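Local coordinates for indole-3-acetic acid-amido synthetase GH3.15 (Arabidopsis thaliana, PDB 6E1Q), which conjugates the auxin precursor indole-3-butyric acid with glutamine, and possibly cysteine, in an ATP-dependent reaction that releases AMP and diphosphate, at residues T22-I27 with N417-F422; F357-V362 with V380-V385; Y481-S486 with G536-L541; E529-K534 with A572-E577. All coordinates share one frame; numbering follows the deposited sequence.

Interaction 1 (T22-I27 with N417-F422); sequences TNVKQI and NNAPHF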
loop_
_atom_site.group_PDB
_atom_site.type_symbol
_atom_site.label_atom_id
_atom_site.label_comp_id
_atom_site.label_asym_id
_atom_site.label_seq_id
_atom_site.Cartn_x
_atom_site.Cartn_y
_atom_site.Cartn_z
ATOM N N THR A 22 14.380 13.947 -18.483
ATOM C CA THR A 22 15.270 14.008 -19.639
ATOM C C THR A 22 16.739 14.036 -19.231
ATOM O O THR A 22 17.555 13.308 -19.793
ATOM C CB THR A 22 14.929 15.237 -20.500
ATOM O OG1 THR A 22 13.590 15.096 -20.997
ATOM C CG2 THR A 22 15.916 15.408 -21.694
ATOM N N ASN A 23 17.086 14.844 -18.238
ATOM C CA ASN A 23 18.472 14.983 -17.794
ATOM C C ASN A 23 18.790 14.034 -16.646
ATOM O O ASN A 23 19.343 14.421 -15.615
ATOM C CB ASN A 23 18.734 16.428 -17.408
ATOM C CG ASN A 23 18.367 17.370 -18.515
ATOM O OD1 ASN A 23 18.825 17.201 -19.637
ATOM N ND2 ASN A 23 17.525 18.355 -18.221
ATOM N N VAL A 24 18.466 12.759 -16.854
ATOM C CA VAL A 24 18.473 11.804 -15.750
ATOM C C VAL A 24 19.898 11.549 -15.265
ATOM O O VAL A 24 20.179 11.607 -14.065
ATOM C CB VAL A 24 17.757 10.510 -16.182
ATOM C CG1 VAL A 24 17.642 9.522 -15.014
ATOM C CG2 VAL A 24 16.359 10.846 -16.759
ATOM N N LYS A 25 20.825 11.300 -16.192
ATOM C CA LYS A 25 22.194 10.969 -15.799
ATOM C C LYS A 25 22.835 12.125 -15.038
ATOM O O LYS A 25 23.440 11.926 -13.974
ATOM C CB LYS A 25 23.005 10.572 -17.053
ATOM C CG LYS A 25 24.426 10.115 -16.751
ATOM C CD LYS A 25 24.484 8.573 -16.692
ATOM C CE LYS A 25 25.780 8.032 -16.075
ATOM N NZ LYS A 25 25.630 6.635 -15.563
ATOM N N GLN A 26 22.652 13.349 -15.536
ATOM C CA GLN A 26 23.221 14.520 -14.881
ATOM C C GLN A 26 22.596 14.754 -13.509
ATOM O O GLN A 26 23.296 15.090 -12.549
ATOM C CB GLN A 26 23.036 15.750 -15.771
ATOM C CG GLN A 26 23.459 15.537 -17.235
ATOM C CD GLN A 26 22.296 15.145 -18.155
ATOM O OE1 GLN A 26 21.868 13.987 -18.186
ATOM N NE2 GLN A 26 21.786 16.114 -18.909
ATOM N N ILE A 27 21.276 14.590 -13.393
ATOM C CA ILE A 27 20.628 14.838 -12.110
ATOM C C ILE A 27 21.060 13.799 -11.082
ATOM O O ILE A 27 21.408 14.133 -9.942
ATOM C CB ILE A 27 19.098 14.877 -12.272
ATOM C CG1 ILE A 27 18.696 16.082 -13.130
ATOM C CG2 ILE A 27 18.446 14.963 -10.899
ATOM C CD1 ILE A 27 17.236 16.096 -13.545
ATOM N N ASN A 417 10.811 9.581 -21.608
ATOM C CA ASN A 417 12.010 10.295 -22.046
ATOM C C ASN A 417 13.253 9.449 -21.752
ATOM O O ASN A 417 13.387 8.351 -22.299
ATOM C CB ASN A 417 12.077 11.673 -21.391
ATOM C CG ASN A 417 10.928 12.564 -21.820
ATOM O OD1 ASN A 417 10.575 12.602 -22.995
ATOM N ND2 ASN A 417 10.313 13.256 -20.864
ATOM N N ASN A 418 14.164 9.914 -20.897
ATOM C CA ASN A 418 15.315 9.107 -20.504
ATOM C C ASN A 418 15.161 8.441 -19.142
ATOM O O ASN A 418 16.113 7.830 -18.655
ATOM C CB ASN A 418 16.602 9.933 -20.521
ATOM C CG ASN A 418 16.974 10.397 -21.916
ATOM O OD1 ASN A 418 16.828 9.655 -22.882
ATOM N ND2 ASN A 418 17.474 11.618 -22.024
ATOM N N ALA A 419 14.008 8.563 -18.500
ATOM C CA ALA A 419 13.844 7.987 -17.178
ATOM C C ALA A 419 13.199 6.610 -17.286
ATOM O O ALA A 419 12.068 6.505 -17.789
ATOM C CB ALA A 419 12.993 8.911 -16.305
ATOM N N PRO A 420 13.848 5.547 -16.816
ATOM C CA PRO A 420 13.209 4.223 -16.810
ATOM C C PRO A 420 11.926 4.188 -15.990
ATOM O O PRO A 420 11.816 4.812 -14.926
ATOM C CB PRO A 420 14.273 3.318 -16.175
ATOM C CG PRO A 420 15.558 4.064 -16.297
ATOM C CD PRO A 420 15.214 5.514 -16.260
ATOM N N HIS A 421 10.955 3.423 -16.481
ATOM C CA HIS A 421 9.761 3.153 -15.707
ATOM C C HIS A 421 9.647 1.652 -15.464
ATOM O O HIS A 421 10.159 0.831 -16.237
ATOM C CB HIS A 421 8.479 3.735 -16.353
ATOM C CG HIS A 421 8.223 3.316 -17.774
ATOM N ND1 HIS A 421 7.818 2.043 -18.118
ATOM C CD2 HIS A 421 8.207 4.037 -18.924
ATOM C CE1 HIS A 421 7.609 1.986 -19.422
ATOM N NE2 HIS A 421 7.838 3.183 -19.936
ATOM N N PHE A 422 9.004 1.310 -14.352
ATOM C CA PHE A 422 9.016 -0.035 -13.809
ATOM C C PHE A 422 7.621 -0.439 -13.386
ATOM O O PHE A 422 6.843 0.386 -12.901
ATOM C CB PHE A 422 9.883 -0.165 -12.551
ATOM C CG PHE A 422 11.320 0.223 -12.736
ATOM C CD1 PHE A 422 11.703 1.556 -12.712
ATOM C CD2 PHE A 422 12.304 -0.755 -12.842
ATOM C CE1 PHE A 422 13.036 1.907 -12.856
ATOM C CE2 PHE A 422 13.638 -0.410 -12.979
ATOM C CZ PHE A 422 14.005 0.914 -12.996
#
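Asn417 meets Thr22 with the flank of its side chain, Thr22 OG1 lying 3.8 Å from Asn417 CB and ND2 alike. Both groups are satisfied next door: the amide donates to Glu18 and Thr21, and the hydroxyl is bonded to the carbonyl of Glu18, so the two side chains merely cross at an angle, without a bond between them. Together with Asn418, Asn417 forms the two-residue connection between strands 404-416 and 419-427, and their backbone angles are close to those of a type II' turn.

Asn418 makes the decisive bond. Its ND2 gives a hydrogen to Thr22 O at 2.8 Å, almost straight at 173°, and arrives in the carbonyl plane on a lone pair while lying nearly in the plane of its own amide. With CG anti to its own carbonyl carbon (chi1 -65°), the amide is carried across to Thr22. The same Thr22 O also takes a weak bond from Val24 N at 3.1 Å, which closes the inverse gamma turn centred on Asn23 at the start of helix 24-38. The root of the Asn418 side chain makes an apolar touch as well: its CB lies 3.9 Å from Val24 CG2, and that methyl also sits 3.6 Å from Asn418 O.

Ala419 comes next, and its CB rests against the same Val24 CG2 at 3.9 Å. Behind it the strand pairs with strand 348-350, whose first residue, Tyr348, binds ATP.

The chemistry is therefore one well-aimed hydrogen bond from an exposed asparagine amide, with a buried valine methyl behind it. The bond uses a carbonyl at the break between two helices, so the hairpin turn is tied to the backbone just ahead of helix 24-38.

Interaction 2 (F357-V362 with V380-V385); sequences FEFLEV and VDLVDV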
loop_
_atom_site.group_PDB
_atom_site.type_symbol
_atom_site.label_atom_id
_atom_site.label_comp_id
_atom_site.label_asym_id
_atom_site.label_seq_id
_atom_site.Cartn_x
_atom_site.Cartn_y
_atom_site.Cartn_z
ATOM N N PHE A 357 19.624 6.337 -7.058
ATOM C CA PHE A 357 18.925 5.064 -7.203
ATOM C C PHE A 357 19.805 4.071 -7.941
ATOM O O PHE A 357 20.168 4.300 -9.100
ATOM C CB PHE A 357 17.608 5.249 -7.956
ATOM C CG PHE A 357 16.654 6.204 -7.297
ATOM C CD1 PHE A 357 16.023 5.862 -6.114
ATOM C CD2 PHE A 357 16.373 7.428 -7.866
ATOM C CE1 PHE A 357 15.144 6.737 -5.507
ATOM C CE2 PHE A 357 15.493 8.291 -7.279
ATOM C CZ PHE A 357 14.881 7.949 -6.085
ATOM N N GLU A 358 20.137 2.972 -7.281
ATOM C CA GLU A 358 20.778 1.837 -7.927
ATOM C C GLU A 358 19.820 0.655 -7.940
ATOM O O GLU A 358 18.760 0.670 -7.306
ATOM C CB GLU A 358 22.085 1.467 -7.224
ATOM C CG GLU A 358 23.143 2.562 -7.300
ATOM C CD GLU A 358 24.326 2.266 -6.405
ATOM O OE1 GLU A 358 24.170 2.356 -5.166
ATOM O OE2 GLU A 358 25.408 1.939 -6.937
ATOM N N PHE A 359 20.194 -0.383 -8.678
ATOM C CA PHE A 359 19.279 -1.501 -8.868
ATOM C C PHE A 359 20.058 -2.799 -8.826
ATOM O O PHE A 359 21.009 -2.994 -9.588
ATOM C CB PHE A 359 18.490 -1.355 -10.167
ATOM C CG PHE A 359 17.549 -0.189 -10.128
ATOM C CD1 PHE A 359 17.990 1.079 -10.476
ATOM C CD2 PHE A 359 16.260 -0.337 -9.633
ATOM C CE1 PHE A 359 17.144 2.172 -10.377
ATOM C CE2 PHE A 359 15.410 0.743 -9.545
ATOM C CZ PHE A 359 15.859 2.001 -9.921
ATOM N N LEU A 360 19.643 -3.668 -7.925
ATOM C CA LEU A 360 20.236 -4.980 -7.763
ATOM C C LEU A 360 19.459 -5.975 -8.619
ATOM O O LEU A 360 18.242 -6.135 -8.444
ATOM C CB LEU A 360 20.203 -5.344 -6.279
ATOM C CG LEU A 360 20.679 -6.686 -5.762
ATOM C CD1 LEU A 360 22.022 -7.058 -6.377
ATOM C CD2 LEU A 360 20.762 -6.580 -4.239
ATOM N N GLU A 361 20.152 -6.616 -9.566
ATOM C CA GLU A 361 19.528 -7.663 -10.370
ATOM C C GLU A 361 19.017 -8.771 -9.465
ATOM O O GLU A 361 19.704 -9.191 -8.533
ATOM C CB GLU A 361 20.518 -8.246 -11.382
ATOM C CG GLU A 361 21.052 -7.273 -12.412
ATOM C CD GLU A 361 21.813 -7.980 -13.528
ATOM O OE1 GLU A 361 22.450 -9.018 -13.253
ATOM O OE2 GLU A 361 21.772 -7.503 -14.682
ATOM N N VAL A 362 17.816 -9.258 -9.751
ATOM C CA VAL A 362 17.117 -10.181 -8.863
ATOM C C VAL A 362 17.294 -11.636 -9.284
ATOM O O VAL A 362 17.594 -12.488 -8.447
ATOM C CB VAL A 362 15.623 -9.801 -8.774
ATOM C CG1 VAL A 362 14.818 -10.957 -8.220
ATOM C CG2 VAL A 362 15.467 -8.565 -7.921
ATOM N N VAL A 380 23.373 -1.959 -10.857
ATOM C CA VAL A 380 23.547 -1.034 -11.967
ATOM C C VAL A 380 22.931 0.314 -11.601
ATOM O O VAL A 380 22.078 0.420 -10.716
ATOM C CB VAL A 380 22.925 -1.580 -13.263
ATOM C CG1 VAL A 380 23.479 -2.983 -13.591
ATOM C CG2 VAL A 380 21.441 -1.651 -13.110
ATOM N N ASP A 381 23.397 1.352 -12.290
ATOM C CA ASP A 381 22.816 2.683 -12.190
ATOM C C ASP A 381 21.424 2.714 -12.818
ATOM O O ASP A 381 21.069 1.875 -13.648
ATOM C CB ASP A 381 23.710 3.712 -12.889
ATOM C CG ASP A 381 24.860 4.186 -12.013
ATOM O OD1 ASP A 381 24.779 4.029 -10.774
ATOM O OD2 ASP A 381 25.840 4.729 -12.568
ATOM N N LEU A 382 20.637 3.714 -12.410
ATOM C CA LEU A 382 19.280 3.879 -12.932
ATOM C C LEU A 382 19.239 3.846 -14.460
ATOM O O LEU A 382 18.398 3.160 -15.048
ATOM C CB LEU A 382 18.685 5.190 -12.407
ATOM C CG LEU A 382 17.337 5.669 -12.956
ATOM C CD1 LEU A 382 16.214 4.758 -12.526
ATOM C CD2 LEU A 382 17.063 7.061 -12.431
ATOM N N VAL A 383 20.152 4.564 -15.124
ATOM C CA VAL A 383 20.104 4.637 -16.587
ATOM C C VAL A 383 20.614 3.384 -17.283
ATOM O O VAL A 383 20.450 3.260 -18.505
ATOM C CB VAL A 383 20.926 5.822 -17.124
ATOM C CG1 VAL A 383 20.408 7.130 -16.541
ATOM C CG2 VAL A 383 22.402 5.626 -16.811
ATOM N N ASP A 384 21.235 2.461 -16.552
ATOM C CA ASP A 384 21.813 1.245 -17.122
ATOM C C ASP A 384 20.928 0.023 -16.945
ATOM O O ASP A 384 21.342 -1.092 -17.270
ATOM C CB ASP A 384 23.170 0.984 -16.497
ATOM C CG ASP A 384 24.142 2.063 -16.827
ATOM O OD1 ASP A 384 24.044 2.583 -17.962
ATOM O OD2 ASP A 384 24.969 2.406 -15.960
ATOM N N VAL A 385 19.724 0.213 -16.421
ATOM C CA VAL A 385 18.786 -0.883 -16.252
ATOM C C VAL A 385 18.393 -1.489 -17.619
ATOM O O VAL A 385 18.418 -0.811 -18.653
ATOM C CB VAL A 385 17.598 -0.280 -15.478
ATOM C CG1 VAL A 385 16.331 -0.232 -16.306
ATOM C CG2 VAL A 385 17.447 -0.911 -14.089
HETATM O O HOH W 1 22.019 5.940 -10.748
#
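Phe359 and Val380 trade two backbone bonds, Phe359 N to Val380 O and Val380 N to Phe359 O, each 2.9 Å, as the hydrogen-bonded pair of an antiparallel ladder at the edge of the GH3 central domain's beta structure. One residue along, Glu358 and Asp381 form a non-hydrogen-bonded pair whose side chains diverge. Their carboxylates, 4.4 Å apart from Glu358 OE2 to Asp381 OD1, would repel if both are charged, but Lys59 makes salt bridges to both, and Arg403 also reaches Glu358. The ladder then frays. Leu382 N bonds only weakly to Phe357 O at 3.4 Å, and a water joins the two, accepting from the nitrogen and donating to the oxygen.

Packing centres on the Phe359 ring, which has CG anti to its carbonyl carbon (chi1 -67°) and turns toward the 3-10 segment 382-384 and Val385. Leu382 runs alongside it, pointing the same way, and Val385 crosses it; Phe422 stacks on the ring from strand 419-427. Replacing Phe359 with an alanine would probably open a gap between Leu382 and Val385 and leave Phe422 without its stacking mate. Val385 CG2 stands 4.0 Å from Phe359 CG, while the closest methyl, Leu382 CD1, approaches CE1 of that ring obliquely at 3.5 Å.

Interaction 3 (Y481-S486 with G536-L541); sequences YWELGS and GAFDEL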
loop_
_atom_site.group_PDB
_atom_site.type_symbol
_atom_site.label_atom_id
_atom_site.label_comp_id
_atom_site.label_asym_id
_atom_site.label_seq_id
_atom_site.Cartn_x
_atom_site.Cartn_y
_atom_site.Cartn_z
ATOM N N TYR A 481 -6.955 -20.652 2.253
ATOM C CA TYR A 481 -8.284 -20.251 2.717
ATOM C C TYR A 481 -8.897 -19.258 1.729
ATOM O O TYR A 481 -8.323 -18.198 1.470
ATOM C CB TYR A 481 -8.220 -19.627 4.116
ATOM C CG TYR A 481 -7.646 -20.537 5.186
ATOM C CD1 TYR A 481 -8.454 -21.435 5.875
ATOM C CD2 TYR A 481 -6.290 -20.497 5.502
ATOM C CE1 TYR A 481 -7.921 -22.282 6.856
ATOM C CE2 TYR A 481 -5.750 -21.333 6.477
ATOM C CZ TYR A 481 -6.572 -22.214 7.148
ATOM O OH TYR A 481 -6.023 -23.023 8.101
ATOM N N TRP A 482 -10.081 -19.576 1.219
ATOM C CA TRP A 482 -10.780 -18.763 0.230
ATOM C C TRP A 482 -12.089 -18.265 0.831
ATOM O O TRP A 482 -12.926 -19.070 1.253
ATOM C CB TRP A 482 -11.070 -19.572 -1.043
ATOM C CG TRP A 482 -9.960 -19.559 -2.064
ATOM C CD1 TRP A 482 -8.663 -19.215 -1.855
ATOM C CD2 TRP A 482 -10.070 -19.894 -3.451
ATOM N NE1 TRP A 482 -7.949 -19.321 -3.025
ATOM C CE2 TRP A 482 -8.791 -19.731 -4.022
ATOM C CE3 TRP A 482 -11.124 -20.317 -4.265
ATOM C CZ2 TRP A 482 -8.536 -19.966 -5.369
ATOM C CZ3 TRP A 482 -10.872 -20.552 -5.613
ATOM C CH2 TRP A 482 -9.592 -20.367 -6.148
ATOM N N GLU A 483 -12.276 -16.951 0.863
ATOM C CA GLU A 483 -13.579 -16.390 1.209
ATOM C C GLU A 483 -14.279 -15.977 -0.078
ATOM O O GLU A 483 -13.782 -15.112 -0.807
ATOM C CB GLU A 483 -13.462 -15.201 2.160
ATOM C CG GLU A 483 -14.832 -14.641 2.520
ATOM C CD GLU A 483 -14.784 -13.575 3.592
ATOM O OE1 GLU A 483 -13.942 -13.687 4.513
ATOM O OE2 GLU A 483 -15.607 -12.634 3.514
ATOM N N LEU A 484 -15.412 -16.611 -0.367
ATOM C CA LEU A 484 -16.145 -16.408 -1.608
ATOM C C LEU A 484 -17.357 -15.509 -1.396
ATOM O O LEU A 484 -17.954 -15.497 -0.318
ATOM C CB LEU A 484 -16.597 -17.754 -2.198
ATOM C CG LEU A 484 -15.459 -18.724 -2.548
ATOM C CD1 LEU A 484 -15.967 -20.056 -3.125
ATOM C CD2 LEU A 484 -14.451 -18.066 -3.489
ATOM N N GLY A 485 -17.731 -14.766 -2.457
ATOM C CA GLY A 485 -18.970 -14.012 -2.475
ATOM C C GLY A 485 -19.622 -14.043 -3.849
ATOM O O GLY A 485 -19.062 -14.579 -4.817
ATOM N N SER A 486 -20.817 -13.456 -3.924
ATOM C CA SER A 486 -21.583 -13.404 -5.170
ATOM C C SER A 486 -22.534 -12.211 -5.134
ATOM O O SER A 486 -22.596 -11.470 -4.153
ATOM C CB SER A 486 -22.350 -14.700 -5.393
ATOM O OG SER A 486 -23.620 -14.651 -4.766
ATOM N N GLY A 536 -16.977 -12.885 6.243
ATOM C CA GLY A 536 -16.530 -12.247 7.465
ATOM C C GLY A 536 -15.317 -12.880 8.111
ATOM O O GLY A 536 -14.799 -12.326 9.092
ATOM N N ALA A 537 -14.844 -14.018 7.594
ATOM C CA ALA A 537 -13.661 -14.660 8.160
ATOM C C ALA A 537 -12.461 -13.724 8.160
ATOM O O ALA A 537 -11.666 -13.723 9.104
ATOM C CB ALA A 537 -13.319 -15.923 7.379
ATOM N N PHE A 538 -12.291 -12.941 7.096
ATOM C CA PHE A 538 -11.078 -12.152 6.974
ATOM C C PHE A 538 -11.174 -10.826 7.719
ATOM O O PHE A 538 -10.135 -10.238 8.028
ATOM C CB PHE A 538 -10.742 -11.960 5.497
ATOM C CG PHE A 538 -10.049 -13.146 4.912
ATOM C CD1 PHE A 538 -8.672 -13.280 5.033
ATOM C CD2 PHE A 538 -10.773 -14.163 4.305
ATOM C CE1 PHE A 538 -8.011 -14.399 4.528
ATOM C CE2 PHE A 538 -10.124 -15.299 3.791
ATOM C CZ PHE A 538 -8.738 -15.410 3.904
ATOM N N ASP A 539 -12.389 -10.367 8.042
ATOM C CA ASP A 539 -12.541 -9.297 9.030
ATOM C C ASP A 539 -12.252 -9.787 10.442
ATOM O O ASP A 539 -11.647 -9.061 11.235
ATOM C CB ASP A 539 -13.937 -8.699 8.970
ATOM C CG ASP A 539 -14.147 -7.899 7.737
ATOM O OD1 ASP A 539 -13.148 -7.671 7.019
ATOM O OD2 ASP A 539 -15.293 -7.480 7.497
ATOM N N GLU A 540 -12.679 -11.008 10.782
ATOM C CA GLU A 540 -12.299 -11.569 12.077
ATOM C C GLU A 540 -10.784 -11.701 12.182
ATOM O O GLU A 540 -10.192 -11.385 13.220
ATOM C CB GLU A 540 -12.968 -12.933 12.301
ATOM C CG GLU A 540 -12.574 -13.599 13.649
ATOM C CD GLU A 540 -13.296 -14.935 13.921
ATOM O OE1 GLU A 540 -14.151 -15.334 13.108
ATOM O OE2 GLU A 540 -13.009 -15.589 14.951
ATOM N N LEU A 541 -10.145 -12.174 11.114
ATOM C CA LEU A 541 -8.695 -12.270 11.102
ATOM C C LEU A 541 -8.079 -10.905 11.338
ATOM O O LEU A 541 -7.185 -10.744 12.173
ATOM C CB LEU A 541 -8.218 -12.856 9.765
ATOM C CG LEU A 541 -6.703 -13.069 9.649
ATOM C CD1 LEU A 541 -6.226 -14.138 10.657
ATOM C CD2 LEU A 541 -6.301 -13.462 8.244
HETATM O O HOH W 2 -14.267 -10.840 5.698
#
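Glu483 reaches from strand 477-485 to the start of helix 537-547, both in the GH3 C-terminal domain, and sets its carboxylate against the backbone N-H groups there. OE1 accepts from Phe538 N at 3.2 Å, met nearly along the C-O direction. OE2 accepts from Gly536 N at 3.1 Å, but that donor stands above the carboxylate plane, 55° out of it. The side chain gets this far because it is fully stretched, with CG anti to the backbone N (chi1 -179°). A negative group here is likely to interact well with the helix's positive end. Gly536, at the N-cap position, has a backbone conformation in which a beta carbon would collide with the preceding carbonyl oxygen.

The tight part lies where Glu483 and Phe538 slide past each other in opposite directions. Glu483 OE1 sits in the plane of the Phe538 ring at its edge, 3.2 Å from CD2, setting an anionic oxygen against the ring's weakly positive C-H rim. Glu483 CB lies close by, 3.6 Å from Phe538 CD2. Farther round the ring, Tyr481 O meets the edge 3.7 Å from Phe538 CZ.

The fit slackens toward the partly exposed Asp539, where a water takes over, donating to Glu483 OE1 and accepting from Asp539 N at 3.0 Å.

The helix lies over the sheet at 128° to strand 481-485, with the local axes 10.1 Å apart. Phe538 also packs on Asp464 and Thr466 of strand 461-470, while Leu541 turns to Ala566 of helix 564-571 and Tyr481 touches Lys531 and Val533 of strand 529-533.

Interaction 4 (E529-K534 with A572-E577); sequences EIKVVK and ANVISE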
loop_
_atom_site.group_PDB
_atom_site.type_symbol
_atom_site.label_atom_id
_atom_site.label_comp_id
_atom_site.label_asym_id
_atom_site.label_seq_id
_atom_site.Cartn_x
_atom_site.Cartn_y
_atom_site.Cartn_z
ATOM N N GLU A 529 -4.772 -28.046 -0.840
ATOM C CA GLU A 529 -6.109 -28.014 -0.274
ATOM C C GLU A 529 -6.615 -26.586 -0.254
ATOM O O GLU A 529 -5.901 -25.680 0.181
ATOM C CB GLU A 529 -6.100 -28.582 1.146
ATOM C CG GLU A 529 -7.425 -28.507 1.865
ATOM C CD GLU A 529 -7.411 -29.305 3.171
ATOM O OE1 GLU A 529 -6.314 -29.717 3.615
ATOM O OE2 GLU A 529 -8.497 -29.522 3.745
ATOM N N ILE A 530 -7.847 -26.384 -0.709
ATOM C CA ILE A 530 -8.531 -25.111 -0.566
ATOM C C ILE A 530 -9.668 -25.311 0.418
ATOM O O ILE A 530 -10.492 -26.225 0.253
ATOM C CB ILE A 530 -9.051 -24.563 -1.907
ATOM C CG1 ILE A 530 -7.883 -24.185 -2.820
ATOM C CG2 ILE A 530 -9.969 -23.356 -1.662
ATOM C CD1 ILE A 530 -8.309 -23.745 -4.220
ATOM N N LYS A 531 -9.697 -24.470 1.452
ATOM C CA LYS A 531 -10.775 -24.456 2.430
ATOM C C LYS A 531 -11.567 -23.171 2.237
ATOM O O LYS A 531 -10.998 -22.073 2.259
ATOM C CB LYS A 531 -10.232 -24.570 3.856
ATOM C CG LYS A 531 -9.456 -25.876 4.127
ATOM C CD LYS A 531 -8.679 -25.842 5.452
ATOM C CE LYS A 531 -8.898 -27.099 6.265
ATOM N NZ LYS A 531 -7.659 -27.653 6.869
ATOM N N VAL A 532 -12.862 -23.311 1.989
ATOM C CA VAL A 532 -13.739 -22.155 1.861
ATOM C C VAL A 532 -14.188 -21.723 3.250
ATOM O O VAL A 532 -14.690 -22.536 4.034
ATOM C CB VAL A 532 -14.934 -22.488 0.959
ATOM C CG1 VAL A 532 -15.919 -21.338 0.929
ATOM C CG2 VAL A 532 -14.432 -22.797 -0.444
ATOM N N VAL A 533 -13.992 -20.451 3.571
ATOM C CA VAL A 533 -14.358 -19.936 4.887
ATOM C C VAL A 533 -15.604 -19.077 4.756
ATOM O O VAL A 533 -15.860 -18.470 3.712
ATOM C CB VAL A 533 -13.202 -19.158 5.542
ATOM C CG1 VAL A 533 -12.092 -20.120 5.913
ATOM C CG2 VAL A 533 -12.675 -18.083 4.585
ATOM N N LYS A 534 -16.396 -19.054 5.827
ATOM C CA LYS A 534 -17.617 -18.260 5.861
ATOM C C LYS A 534 -17.309 -16.780 5.628
ATOM O O LYS A 534 -16.223 -16.298 5.973
ATOM C CB LYS A 534 -18.323 -18.444 7.209
ATOM C CG LYS A 534 -19.850 -18.414 7.144
ATOM C CD LYS A 534 -20.508 -18.310 8.526
ATOM C CE LYS A 534 -21.747 -19.217 8.613
ATOM N NZ LYS A 534 -22.463 -19.090 9.909
ATOM N N ALA A 572 -11.662 -22.381 12.398
ATOM C CA ALA A 572 -13.061 -22.597 12.752
ATOM C C ALA A 572 -14.025 -21.775 11.900
ATOM O O ALA A 572 -15.238 -21.862 12.108
ATOM C CB ALA A 572 -13.296 -22.345 14.251
ATOM N N ASN A 573 -13.541 -21.007 10.934
ATOM C CA ASN A 573 -14.440 -20.455 9.925
ATOM C C ASN A 573 -14.619 -21.370 8.713
ATOM O O ASN A 573 -15.398 -21.032 7.814
ATOM C CB ASN A 573 -13.955 -19.081 9.444
ATOM C CG ASN A 573 -14.231 -17.975 10.452
ATOM O OD1 ASN A 573 -15.273 -17.297 10.385
ATOM N ND2 ASN A 573 -13.265 -17.734 11.347
ATOM N N VAL A 574 -13.922 -22.506 8.665
ATOM C CA VAL A 574 -13.917 -23.360 7.479
ATOM C C VAL A 574 -15.276 -24.026 7.296
ATOM O O VAL A 574 -15.811 -24.646 8.224
ATOM C CB VAL A 574 -12.802 -24.413 7.584
ATOM C CG1 VAL A 574 -13.015 -25.519 6.558
ATOM C CG2 VAL A 574 -11.447 -23.765 7.383
ATOM N N ILE A 575 -15.838 -23.904 6.091
ATOM C CA ILE A 575 -17.051 -24.622 5.698
ATOM C C ILE A 575 -16.690 -25.934 5.018
ATOM O O ILE A 575 -16.906 -27.032 5.551
ATOM C CB ILE A 575 -17.916 -23.817 4.712
ATOM C CG1 ILE A 575 -18.230 -22.422 5.206
ATOM C CG2 ILE A 575 -19.190 -24.607 4.363
ATOM C CD1 ILE A 575 -18.904 -21.611 4.111
ATOM N N SER A 576 -16.190 -25.809 3.799
ATOM C CA SER A 576 -15.877 -26.932 2.947
ATOM C C SER A 576 -14.381 -26.953 2.696
ATOM O O SER A 576 -13.694 -25.928 2.802
ATOM C CB SER A 576 -16.653 -26.844 1.635
ATOM O OG SER A 576 -16.805 -25.499 1.215
ATOM N N GLU A 577 -13.881 -28.148 2.430
ATOM C CA GLU A 577 -12.500 -28.377 2.073
ATOM C C GLU A 577 -12.483 -29.107 0.745
ATOM O O GLU A 577 -13.377 -29.907 0.453
ATOM C CB GLU A 577 -11.766 -29.220 3.115
ATOM C CG GLU A 577 -11.555 -28.540 4.430
ATOM C CD GLU A 577 -11.823 -29.441 5.603
ATOM O OE1 GLU A 577 -12.971 -29.916 5.737
ATOM O OE2 GLU A 577 -10.882 -29.665 6.393
#
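Val532 carries the backbone pairing of this antiparallel ladder. Its N donates to Ser576 O at 2.9 Å and its O accepts from Ile575 N at 2.7 Å; Lys534 N donates to Asn573 O at 3.0 Å. Lys531 pairs with Glu577 and Val533 with Val574, which leaves both Ile575 and Ser576 opposite the single Val532, as in a beta bulge.

Charge gathers at the other end. Lys531 and Glu577 run side by side, and the lysine chain, bent at chi3 and chi4, puts CE 3.2 Å from Glu577 OE2. NZ makes long salt bridges to Glu577 and Glu529, but its stronger one goes to Glu571. Glu529 OE2 lies only 3.6 Å from Glu577 OE2, so the lysine probably eases their repulsion; Glu529 also bonds through OE1 to His477. A leucine in place of Lys531 would probably leave these carboxylates facing one another with no shared positive charge.

Apolar contact is lighter: Val574 CG2 lies 3.8 Å from Lys531 CB and 4.0 Å from Val533 CG1.

Strand 529-533 of the GH3 C-terminal domain runs between strands 477-485 and 574-579, the latter at the sheet's edge. Helix 497-510 covers Ile530 and Val532, while Phe538 of helix 537-547 packs on Val533.

From the N terminus, interaction 1 closes the longest loop, bringing the start of helix 24-38 to strand 419-427 and so joining the GH3 N-terminal and central domains. Interaction 2 is nested inside that loop, and the two touch: Val24 and Pro420 both pack on Leu382. After both have closed, interactions 3 and 4 open in the C-terminal part, with nearest atoms at least about 25 Å from the first pair. Their segments alternate along the chain, so the loops cross: strand 477-485, strand 529-533, helix 537-547, strand 574-579. Trp482 probably bonds through its backbone to Lys531 and Val533, making the two contacts one sheet-and-helix unit.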